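Long-range contacts in tetR-family transcriptional regulator (Streptomyces coelicolor A3, PDB 2QIB), which probably binds regulatory DNA through a helix-turn-helix domain and controls transcription as a member of the TetR family: residues A[94-99]-A[162-167]; A[154-159]-A[184-189]; A[60-65]-A[118-123]. All coordinates share one frame; numbering follows the deposited sequence.

Contact 1 of 3, residues A[94-99]-A[162-167]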
loop_
_atom_site.group_PDB
_atom_site.type_symbol
_atom_site.label_atom_id
_atom_site.label_comp_id
_atom_site.label_asym_id
_atom_site.label_seq_id
_atom_site.Cartn_x
_atom_site.Cartn_y
_atom_site.Cartn_z
ATOM N N ARG A 94 -2.563 -16.699 -9.169
ATOM C CA ARG A 94 -4.024 -16.548 -9.061
ATOM C C ARG A 94 -4.427 -15.089 -8.751
ATOM O O ARG A 94 -5.434 -14.581 -9.278
ATOM C CB ARG A 94 -4.567 -17.499 -8.005
ATOM C CG ARG A 94 -4.408 -19.005 -8.430
ATOM C CD ARG A 94 -5.337 -19.914 -7.617
ATOM N NE ARG A 94 -4.959 -19.973 -6.207
ATOM C CZ ARG A 94 -4.035 -20.784 -5.681
ATOM N NH1 ARG A 94 -3.291 -21.616 -6.440
ATOM N NH2 ARG A 94 -3.829 -20.744 -4.382
ATOM N N TYR A 95 -3.613 -14.426 -7.926
ATOM C CA TYR A 95 -3.826 -13.035 -7.585
ATOM C C TYR A 95 -3.738 -12.150 -8.826
ATOM O O TYR A 95 -4.667 -11.392 -9.114
ATOM C CB TYR A 95 -2.835 -12.612 -6.493
ATOM C CG TYR A 95 -2.807 -11.113 -6.207
ATOM C CD1 TYR A 95 -3.976 -10.414 -5.858
ATOM C CD2 TYR A 95 -1.599 -10.402 -6.254
ATOM C CE1 TYR A 95 -3.923 -9.026 -5.535
ATOM C CE2 TYR A 95 -1.535 -9.028 -5.935
ATOM C CZ TYR A 95 -2.699 -8.345 -5.594
ATOM O OH TYR A 95 -2.682 -7.010 -5.273
ATOM N N PHE A 96 -2.685 -12.312 -9.634
ATOM C CA PHE A 96 -2.594 -11.543 -10.871
ATOM C C PHE A 96 -3.662 -11.909 -11.907
ATOM O O PHE A 96 -4.125 -11.039 -12.658
ATOM C CB PHE A 96 -1.176 -11.604 -11.450
ATOM C CG PHE A 96 -0.244 -10.562 -10.807
ATOM C CD1 PHE A 96 0.298 -10.781 -9.544
ATOM C CD2 PHE A 96 0.042 -9.389 -11.465
ATOM C CE1 PHE A 96 1.130 -9.830 -8.944
ATOM C CE2 PHE A 96 0.883 -8.397 -10.876
ATOM C CZ PHE A 96 1.432 -8.635 -9.624
ATOM N N ASP A 97 -4.062 -13.180 -11.928
ATOM C CA ASP A 97 -5.183 -13.603 -12.815
ATOM C C ASP A 97 -6.404 -12.771 -12.413
ATOM O O ASP A 97 -7.095 -12.184 -13.264
ATOM C CB ASP A 97 -5.515 -15.083 -12.564
ATOM C CG ASP A 97 -4.548 -16.046 -13.249
ATOM O OD1 ASP A 97 -3.693 -15.617 -14.064
ATOM O OD2 ASP A 97 -4.651 -17.264 -12.942
ATOM N N PHE A 98 -6.660 -12.723 -11.114
ATOM C CA PHE A 98 -7.812 -11.969 -10.597
ATOM C C PHE A 98 -7.748 -10.502 -10.980
ATOM O O PHE A 98 -8.717 -9.913 -11.461
ATOM C CB PHE A 98 -7.890 -12.103 -9.072
ATOM C CG PHE A 98 -9.086 -11.388 -8.478
ATOM C CD1 PHE A 98 -10.309 -12.057 -8.330
ATOM C CD2 PHE A 98 -8.985 -10.057 -8.092
ATOM C CE1 PHE A 98 -11.419 -11.384 -7.804
ATOM C CE2 PHE A 98 -10.086 -9.375 -7.556
ATOM C CZ PHE A 98 -11.291 -10.032 -7.407
ATOM N N VAL A 99 -6.595 -9.882 -10.718
ATOM C CA VAL A 99 -6.373 -8.438 -10.990
ATOM C C VAL A 99 -6.563 -8.139 -12.485
ATOM O O VAL A 99 -7.239 -7.172 -12.862
ATOM C CB VAL A 99 -4.976 -7.979 -10.493
ATOM C CG1 VAL A 99 -4.697 -6.552 -10.927
ATOM C CG2 VAL A 99 -4.918 -8.089 -8.946
ATOM N N SER A 162 -0.129 -2.462 -4.051
ATOM C CA SER A 162 0.485 -1.392 -4.820
ATOM C C SER A 162 1.105 -1.902 -6.118
ATOM O O SER A 162 0.973 -1.294 -7.181
ATOM C CB SER A 162 1.567 -0.730 -3.977
ATOM O OG SER A 162 2.062 0.403 -4.676
ATOM N N THR A 163 1.813 -3.021 -6.003
ATOM C CA THR A 163 2.490 -3.625 -7.143
ATOM C C THR A 163 1.469 -3.976 -8.227
ATOM O O THR A 163 1.701 -3.688 -9.409
ATOM C CB THR A 163 3.322 -4.844 -6.714
ATOM O OG1 THR A 163 4.401 -4.400 -5.866
ATOM C CG2 THR A 163 3.926 -5.568 -7.905
ATOM N N ALA A 164 0.358 -4.603 -7.840
ATOM C CA ALA A 164 -0.660 -4.976 -8.831
ATOM C C ALA A 164 -1.276 -3.722 -9.478
ATOM O O ALA A 164 -1.482 -3.682 -10.689
ATOM C CB ALA A 164 -1.767 -5.829 -8.165
ATOM N N LEU A 165 -1.531 -2.682 -8.686
ATOM C CA LEU A 165 -2.127 -1.449 -9.220
ATOM C C LEU A 165 -1.155 -0.750 -10.183
ATOM O O LEU A 165 -1.541 -0.262 -11.276
ATOM C CB LEU A 165 -2.480 -0.490 -8.071
ATOM C CG LEU A 165 -3.655 -0.936 -7.216
ATOM C CD1 LEU A 165 -3.700 -0.094 -5.937
ATOM C CD2 LEU A 165 -5.000 -0.835 -8.059
ATOM N N LEU A 166 0.129 -0.743 -9.820
ATOM C CA LEU A 166 1.114 -0.116 -10.677
ATOM C C LEU A 166 1.284 -0.936 -11.954
ATOM O O LEU A 166 1.529 -0.365 -13.034
ATOM C CB LEU A 166 2.457 0.051 -9.928
ATOM C CG LEU A 166 2.377 1.104 -8.803
ATOM C CD1 LEU A 166 3.525 0.935 -7.780
ATOM C CD2 LEU A 166 2.363 2.558 -9.412
ATOM N N TRP A 167 1.156 -2.269 -11.832
ATOM C CA TRP A 167 1.259 -3.169 -12.994
ATOM C C TRP A 167 0.164 -2.817 -14.013
ATOM O O TRP A 167 0.457 -2.607 -15.208
ATOM C CB TRP A 167 1.192 -4.631 -12.584
ATOM C CG TRP A 167 1.044 -5.545 -13.765
ATOM C CD1 TRP A 167 1.953 -5.778 -14.768
ATOM C CD2 TRP A 167 -0.121 -6.312 -14.086
ATOM N NE1 TRP A 167 1.431 -6.711 -15.675
ATOM C CE2 TRP A 167 0.155 -7.031 -15.276
ATOM C CE3 TRP A 167 -1.358 -6.504 -13.441
ATOM C CZ2 TRP A 167 -0.787 -7.914 -15.851
ATOM C CZ3 TRP A 167 -2.302 -7.368 -14.015
ATOM C CH2 TRP A 167 -2.002 -8.071 -15.195
#

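Contact 2 of 3, residues A[154-159]-A[184-189]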
loop_
_atom_site.group_PDB
_atom_site.type_symbol
_atom_site.label_atom_id
_atom_site.label_comp_id
_atom_site.label_asym_id
_atom_site.label_seq_id
_atom_site.Cartn_x
_atom_site.Cartn_y
_atom_site.Cartn_z
ATOM N N ARG A 154 1.578 -7.373 7.171
ATOM C CA ARG A 154 0.585 -6.426 6.690
ATOM C C ARG A 154 1.200 -5.429 5.701
ATOM O O ARG A 154 0.543 -5.021 4.716
ATOM C CB ARG A 154 -0.084 -5.751 7.870
ATOM C CG ARG A 154 -0.853 -6.733 8.770
ATOM C CD ARG A 154 -1.938 -5.947 9.514
ATOM N NE ARG A 154 -2.714 -6.759 10.456
ATOM C CZ ARG A 154 -3.835 -7.426 10.160
ATOM N NH1 ARG A 154 -4.334 -7.450 8.925
ATOM N NH2 ARG A 154 -4.488 -8.067 11.119
ATOM N N SER A 155 2.452 -5.043 5.930
ATOM C CA SER A 155 3.085 -4.063 5.028
ATOM C C SER A 155 3.380 -4.740 3.669
ATOM O O SER A 155 3.278 -4.071 2.610
ATOM C CB SER A 155 4.359 -3.440 5.628
ATOM O OG SER A 155 5.363 -4.408 5.771
ATOM N N TRP A 156 3.640 -6.051 3.690
ATOM C CA TRP A 156 3.820 -6.798 2.432
ATOM C C TRP A 156 2.508 -6.865 1.651
ATOM O O TRP A 156 2.502 -6.713 0.439
ATOM C CB TRP A 156 4.351 -8.202 2.649
ATOM C CG TRP A 156 4.552 -8.911 1.335
ATOM C CD1 TRP A 156 5.651 -8.878 0.503
ATOM C CD2 TRP A 156 3.579 -9.728 0.686
ATOM N NE1 TRP A 156 5.408 -9.683 -0.633
ATOM C CE2 TRP A 156 4.141 -10.180 -0.538
ATOM C CE3 TRP A 156 2.262 -10.113 1.013
ATOM C CZ2 TRP A 156 3.436 -11.023 -1.411
ATOM C CZ3 TRP A 156 1.568 -10.978 0.125
ATOM C CH2 TRP A 156 2.162 -11.391 -1.069
ATOM N N ILE A 157 1.418 -7.113 2.357
ATOM C CA ILE A 157 0.070 -7.095 1.725
ATOM C C ILE A 157 -0.161 -5.738 1.043
ATOM O O ILE A 157 -0.587 -5.690 -0.100
ATOM C CB ILE A 157 -1.049 -7.430 2.739
ATOM C CG1 ILE A 157 -0.908 -8.904 3.182
ATOM C CG2 ILE A 157 -2.452 -7.132 2.126
ATOM C CD1 ILE A 157 -1.691 -9.260 4.464
ATOM N N SER A 158 0.192 -4.627 1.693
ATOM C CA SER A 158 0.102 -3.292 1.041
ATOM C C SER A 158 1.012 -3.187 -0.190
ATOM O O SER A 158 0.639 -2.585 -1.211
ATOM C CB SER A 158 0.454 -2.183 2.041
ATOM O OG SER A 158 -0.450 -2.218 3.167
ATOM N N LEU A 159 2.215 -3.748 -0.078
ATOM C CA LEU A 159 3.184 -3.781 -1.177
ATOM C C LEU A 159 2.582 -4.551 -2.384
ATOM O O LEU A 159 2.737 -4.137 -3.561
ATOM C CB LEU A 159 4.486 -4.486 -0.723
ATOM C CG LEU A 159 5.566 -4.450 -1.802
ATOM C CD1 LEU A 159 6.094 -3.004 -1.931
ATOM C CD2 LEU A 159 6.685 -5.377 -1.367
ATOM N N HIS A 184 10.132 -12.734 -3.770
ATOM C CA HIS A 184 11.431 -12.294 -3.272
ATOM C C HIS A 184 11.310 -11.122 -2.295
ATOM O O HIS A 184 12.010 -11.096 -1.288
ATOM C CB HIS A 184 12.303 -11.871 -4.422
ATOM C CG HIS A 184 12.762 -13.016 -5.272
ATOM N ND1 HIS A 184 13.129 -14.240 -4.739
ATOM C CD2 HIS A 184 12.975 -13.103 -6.607
ATOM C CE1 HIS A 184 13.546 -15.029 -5.716
ATOM N NE2 HIS A 184 13.442 -14.373 -6.862
ATOM N N ASP A 185 10.415 -10.176 -2.593
ATOM C CA ASP A 185 10.174 -9.024 -1.701
ATOM C C ASP A 185 9.780 -9.486 -0.302
ATOM O O ASP A 185 10.226 -8.919 0.665
ATOM C CB ASP A 185 9.055 -8.147 -2.231
ATOM C CG ASP A 185 9.472 -7.338 -3.471
ATOM O OD1 ASP A 185 10.691 -7.197 -3.707
ATOM O OD2 ASP A 185 8.554 -6.825 -4.189
ATOM N N PHE A 186 8.955 -10.522 -0.211
ATOM C CA PHE A 186 8.502 -11.020 1.083
ATOM C C PHE A 186 9.732 -11.507 1.872
ATOM O O PHE A 186 9.911 -11.149 3.026
ATOM C CB PHE A 186 7.467 -12.165 0.881
ATOM C CG PHE A 186 6.736 -12.562 2.167
ATOM C CD1 PHE A 186 5.433 -12.150 2.402
ATOM C CD2 PHE A 186 7.369 -13.398 3.096
ATOM C CE1 PHE A 186 4.751 -12.492 3.611
ATOM C CE2 PHE A 186 6.722 -13.767 4.294
ATOM C CZ PHE A 186 5.409 -13.313 4.548
ATOM N N ALA A 187 10.555 -12.364 1.252
ATOM C CA ALA A 187 11.792 -12.866 1.916
ATOM C C ALA A 187 12.671 -11.688 2.364
ATOM O O ALA A 187 13.190 -11.638 3.509
ATOM C CB ALA A 187 12.550 -13.775 0.945
ATOM N N ALA A 188 12.839 -10.726 1.465
ATOM C CA ALA A 188 13.732 -9.605 1.757
ATOM C C ALA A 188 13.225 -8.706 2.890
ATOM O O ALA A 188 14.014 -8.329 3.762
ATOM C CB ALA A 188 14.040 -8.802 0.479
ATOM N N LEU A 189 11.933 -8.398 2.889
ATOM C CA LEU A 189 11.320 -7.624 3.989
ATOM C C LEU A 189 11.485 -8.355 5.317
ATOM O O LEU A 189 11.826 -7.742 6.314
ATOM C CB LEU A 189 9.845 -7.297 3.731
ATOM C CG LEU A 189 9.647 -6.382 2.514
ATOM C CD1 LEU A 189 8.177 -6.216 2.206
ATOM C CD2 LEU A 189 10.329 -5.001 2.680
#

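Contact 3 of 3, residues A[60-65]-A[118-123]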
loop_
_atom_site.group_PDB
_atom_site.type_symbol
_atom_site.label_atom_id
_atom_site.label_comp_id
_atom_site.label_asym_id
_atom_site.label_seq_id
_atom_site.Cartn_x
_atom_site.Cartn_y
_atom_site.Cartn_z
ATOM N N LEU A 60 -26.091 -2.751 -5.575
ATOM C CA LEU A 60 -25.692 -3.703 -6.617
ATOM C C LEU A 60 -24.173 -3.751 -6.741
ATOM O O LEU A 60 -23.568 -4.829 -6.840
ATOM C CB LEU A 60 -26.340 -3.302 -7.943
ATOM C CG LEU A 60 -26.283 -4.307 -9.106
ATOM C CD1 LEU A 60 -26.372 -5.818 -8.687
ATOM C CD2 LEU A 60 -27.362 -3.973 -10.075
ATOM N N TYR A 61 -23.554 -2.574 -6.713
ATOM C CA TYR A 61 -22.088 -2.488 -6.725
ATOM C C TYR A 61 -21.522 -3.261 -5.537
ATOM O O TYR A 61 -20.567 -4.011 -5.691
ATOM C CB TYR A 61 -21.621 -1.028 -6.660
ATOM C CG TYR A 61 -20.114 -0.870 -6.707
ATOM C CD1 TYR A 61 -19.419 -0.822 -7.932
ATOM C CD2 TYR A 61 -19.373 -0.769 -5.509
ATOM C CE1 TYR A 61 -18.025 -0.697 -7.964
ATOM C CE2 TYR A 61 -17.965 -0.649 -5.525
ATOM C CZ TYR A 61 -17.310 -0.601 -6.756
ATOM O OH TYR A 61 -15.930 -0.447 -6.791
ATOM N N GLU A 62 -22.129 -3.072 -4.349
ATOM C CA GLU A 62 -21.676 -3.800 -3.134
ATOM C C GLU A 62 -21.854 -5.311 -3.268
ATOM O O GLU A 62 -20.962 -6.092 -2.867
ATOM C CB GLU A 62 -22.380 -3.234 -1.875
ATOM C CG GLU A 62 -21.894 -1.819 -1.521
ATOM C CD GLU A 62 -22.740 -1.127 -0.437
ATOM O OE1 GLU A 62 -23.863 -1.607 -0.182
ATOM O OE2 GLU A 62 -22.287 -0.101 0.142
ATOM N N ALA A 63 -22.972 -5.734 -3.865
ATOM C CA ALA A 63 -23.248 -7.162 -4.070
ATOM C C ALA A 63 -22.225 -7.788 -5.037
ATOM O O ALA A 63 -21.693 -8.892 -4.781
ATOM C CB ALA A 63 -24.677 -7.380 -4.562
ATOM N N ALA A 64 -21.925 -7.073 -6.114
ATOM C CA ALA A 64 -20.867 -7.515 -7.047
ATOM C C ALA A 64 -19.526 -7.621 -6.323
ATOM O O ALA A 64 -18.789 -8.580 -6.517
ATOM C CB ALA A 64 -20.742 -6.559 -8.170
ATOM N N LEU A 65 -19.208 -6.600 -5.521
ATOM C CA LEU A 65 -17.927 -6.549 -4.798
ATOM C C LEU A 65 -17.820 -7.682 -3.779
ATOM O O LEU A 65 -16.743 -8.276 -3.617
ATOM C CB LEU A 65 -17.749 -5.178 -4.134
ATOM C CG LEU A 65 -16.448 -5.027 -3.327
ATOM C CD1 LEU A 65 -15.171 -5.302 -4.208
ATOM C CD2 LEU A 65 -16.366 -3.643 -2.703
ATOM N N SER A 118 -18.001 3.128 0.308
ATOM C CA SER A 118 -18.999 3.081 1.364
ATOM C C SER A 118 -18.378 2.317 2.524
ATOM O O SER A 118 -17.323 1.669 2.371
ATOM C CB SER A 118 -20.272 2.384 0.906
ATOM O OG SER A 118 -20.025 1.032 0.601
ATOM N N THR A 119 -19.027 2.389 3.676
ATOM C CA THR A 119 -18.589 1.616 4.827
ATOM C C THR A 119 -18.538 0.139 4.463
ATOM O O THR A 119 -17.608 -0.589 4.869
ATOM C CB THR A 119 -19.521 1.853 6.032
ATOM O OG1 THR A 119 -19.310 3.188 6.505
ATOM C CG2 THR A 119 -19.240 0.840 7.162
ATOM N N THR A 120 -19.522 -0.293 3.681
ATOM C CA THR A 120 -19.608 -1.671 3.276
ATOM C C THR A 120 -18.453 -2.029 2.338
ATOM O O THR A 120 -17.824 -3.064 2.551
ATOM C CB THR A 120 -20.968 -1.990 2.665
ATOM O OG1 THR A 120 -21.949 -1.893 3.714
ATOM C CG2 THR A 120 -21.002 -3.393 2.090
ATOM N N THR A 121 -18.184 -1.188 1.334
ATOM C CA THR A 121 -17.082 -1.508 0.392
ATOM C C THR A 121 -15.727 -1.532 1.099
ATOM O O THR A 121 -14.934 -2.439 0.866
ATOM C CB THR A 121 -17.012 -0.638 -0.897
ATOM O OG1 THR A 121 -16.612 0.704 -0.605
ATOM C CG2 THR A 121 -18.345 -0.623 -1.621
ATOM N N ASN A 122 -15.473 -0.546 1.957
ATOM C CA ASN A 122 -14.225 -0.544 2.770
ATOM C C ASN A 122 -14.067 -1.767 3.637
ATOM O O ASN A 122 -12.947 -2.288 3.768
ATOM C CB ASN A 122 -14.138 0.691 3.660
ATOM C CG ASN A 122 -14.141 1.954 2.868
ATOM O OD1 ASN A 122 -13.899 1.929 1.655
ATOM N ND2 ASN A 122 -14.461 3.078 3.526
ATOM N N ALA A 123 -15.175 -2.208 4.251
ATOM C CA ALA A 123 -15.178 -3.430 5.050
ATOM C C ALA A 123 -14.841 -4.667 4.199
ATOM O O ALA A 123 -14.048 -5.502 4.630
ATOM C CB ALA A 123 -16.516 -3.611 5.757
#

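Contact 1 of 3, residues A[94-99]-A[162-167]
Phe96 and Trp167 meet as a T-shaped pair: the edge of the phenyl ring points at one face of the indole, with ring planes at 66° and centroids 5.3 Å apart. Phe96 CD2 makes the nearest approach, 3.8 Å from Trp167 CE3, and lies toward the rim of the six-membered ring. Val99 reaches the same indole from another direction, its CG1 in the ring plane at the edge, 4.0 Å from Trp167 CZ3. The other branch, CG2, turns to Ala164, whose methyl sits at the middle of the contact. Tyr95 reaches the same methyl from a different direction, its OH 3.3 Å from Ala164 CB; the hydroxyl is a hydrogen-bond partner of the Ala160 carbonyl, one turn earlier, which fixes the end of the ring. Helices 84-101 and 147-168 are thus joined within the all-helical C-terminal domain of the TetR fold, the short segments crossing at -45° with axes 10.8 Å apart. The nearest CA atoms are those of Val99 and Ala164, 7.0 Å apart; the small Ala164 side chain is consistent with this. The indole swings back across the gap because its CG stands opposite the backbone N (chi1 170°), which puts one indole face against the edge of Phe96 and the indole's rim against Val99. At the margin, Thr163 CG2 touches the edge of Phe96 near CZ, while its OG1 is bonded to the carbonyl of Leu159. Further out, helix 175-194 covers the aromatic pair, with Arg175 and Glu179 on Phe96 and Leu178 on Trp167; Phe106 of helix 103-116 packs on Val99.

Contact 2 of 3, residues A[154-159]-A[184-189]
Trp156 takes the side chain of Phe186 on one face of its indole, the tightest part of this antiparallel packing of helices 147-168 and 175-194. These two helices belong to the C-terminal domain of the TetR fold, in which such a pair commonly builds a four-helix dimer interface; here both segments also touch the second subunit. The phenyl edge is turned to the indole face, a T-shaped arrangement with planes at 72° and Phe186 CD1 3.5 Å from Trp156 CD2. Phe186 CB adds a CH-pi contact, 3.9 Å from the centroid of the five-membered ring. Both aromatic side chains leave their helices with CG opposite the backbone N, at chi1 -179° for Trp156 and -169° for Phe186, and cross at about a right angle. The indole is held against turning by its NE1, which donates to the Leu182 carbonyl one turn before Phe186; Leu88 and Met92 of helix 84-101 pack on it as well. Packing is looser on the side facing the other subunit. There Leu159 and Leu189 meet only through methyls, CD2 to CD1 at 4.0 Å, and Leu189 CD1 also lies at the indole edge, 4.0 Å from Trp156 CD1. Leu189 packs on Asp185 of the second subunit, and Asp185 on Leu189 of the second subunit, so the second subunit covers this side. A partly exposed Phe186 marks the more open side of the contact, near a bound hexaethylene glycol that probably came from the crystallisation liquor. Asp185 lies across the end of Leu159, whose CD2 comes 3.7 Å from both Asp185 CB and Asp185 OD2.

Contact 3 of 3, residues A[60-65]-A[118-123]
Tyr61 presents the edge of its ring, not a face, to Thr121: the methyl CG2 lies near the ring plane, 3.9 Å from Tyr61 CE2. Around the same ring, Phe26 adds an edge-to-face partner, and Leu109 of helix 103-116 also packs on it. The contact bridges the two parts of the TetR fold, setting helix 57-75, which follows the predicted DNA-binding helix-turn-helix, beside the first turn of helix 119-140; the short segments run nearly parallel, at 10°. The carboxylate of Glu62 is the other flat group. Its OE2 accepts a 2.6 Å hydrogen bond from Ser118 OG, using the anti lone pair, the one directed away from OE1. Thr120 crosses the carboxylate end with its CB 3.4 Å from Glu62 OE2. Extended beyond CG (chi2 170°), the glutamate carries its acid to the start of helix 119-140, where the negative charge would be expected to interact favourably with the helix dipole. An alanine in place of Glu62 would remove the acceptor of the serine proton and is likely to leave Ser118 OG without its acid partner and freer to turn. Thr121 CG2 fills the angle between Glu62 CG and Leu65, whose CD2 lies 3.6 Å from Thr121 CB. Leu65 gets there with CG set opposite its backbone N and also packs on Leu109. Ser118 is the N-cap of helix 119-140, and its one hydroxyl works both ways: besides donating to Glu62, Ser118 OG accepts from Thr121 N at 3.0 Å, with an N-H...O angle of 164°.

Contacts 1 and 2 share helix 147-168, their segments adjoining in sequence with centres about 14 Å apart, and both touch the second subunit. Ser158 OG is hydrogen-bonded to Ser162 OG of the second subunit, and Ser162 OG likewise to Ser158 OG of the second subunit. Contact 3 lies about 20 Å from contact 1 and about 27 Å from contact 2, centre to centre, across the chain's centre from contact 2, where helix 57-75 leads out of the predicted DNA-binding part. Helices 57-75 and 84-101 follow one another, linking contacts 3 and 1. Bound hexaethylene glycol lies near Tyr95, Phe186 and Tyr61, so each contact has such a molecule close by.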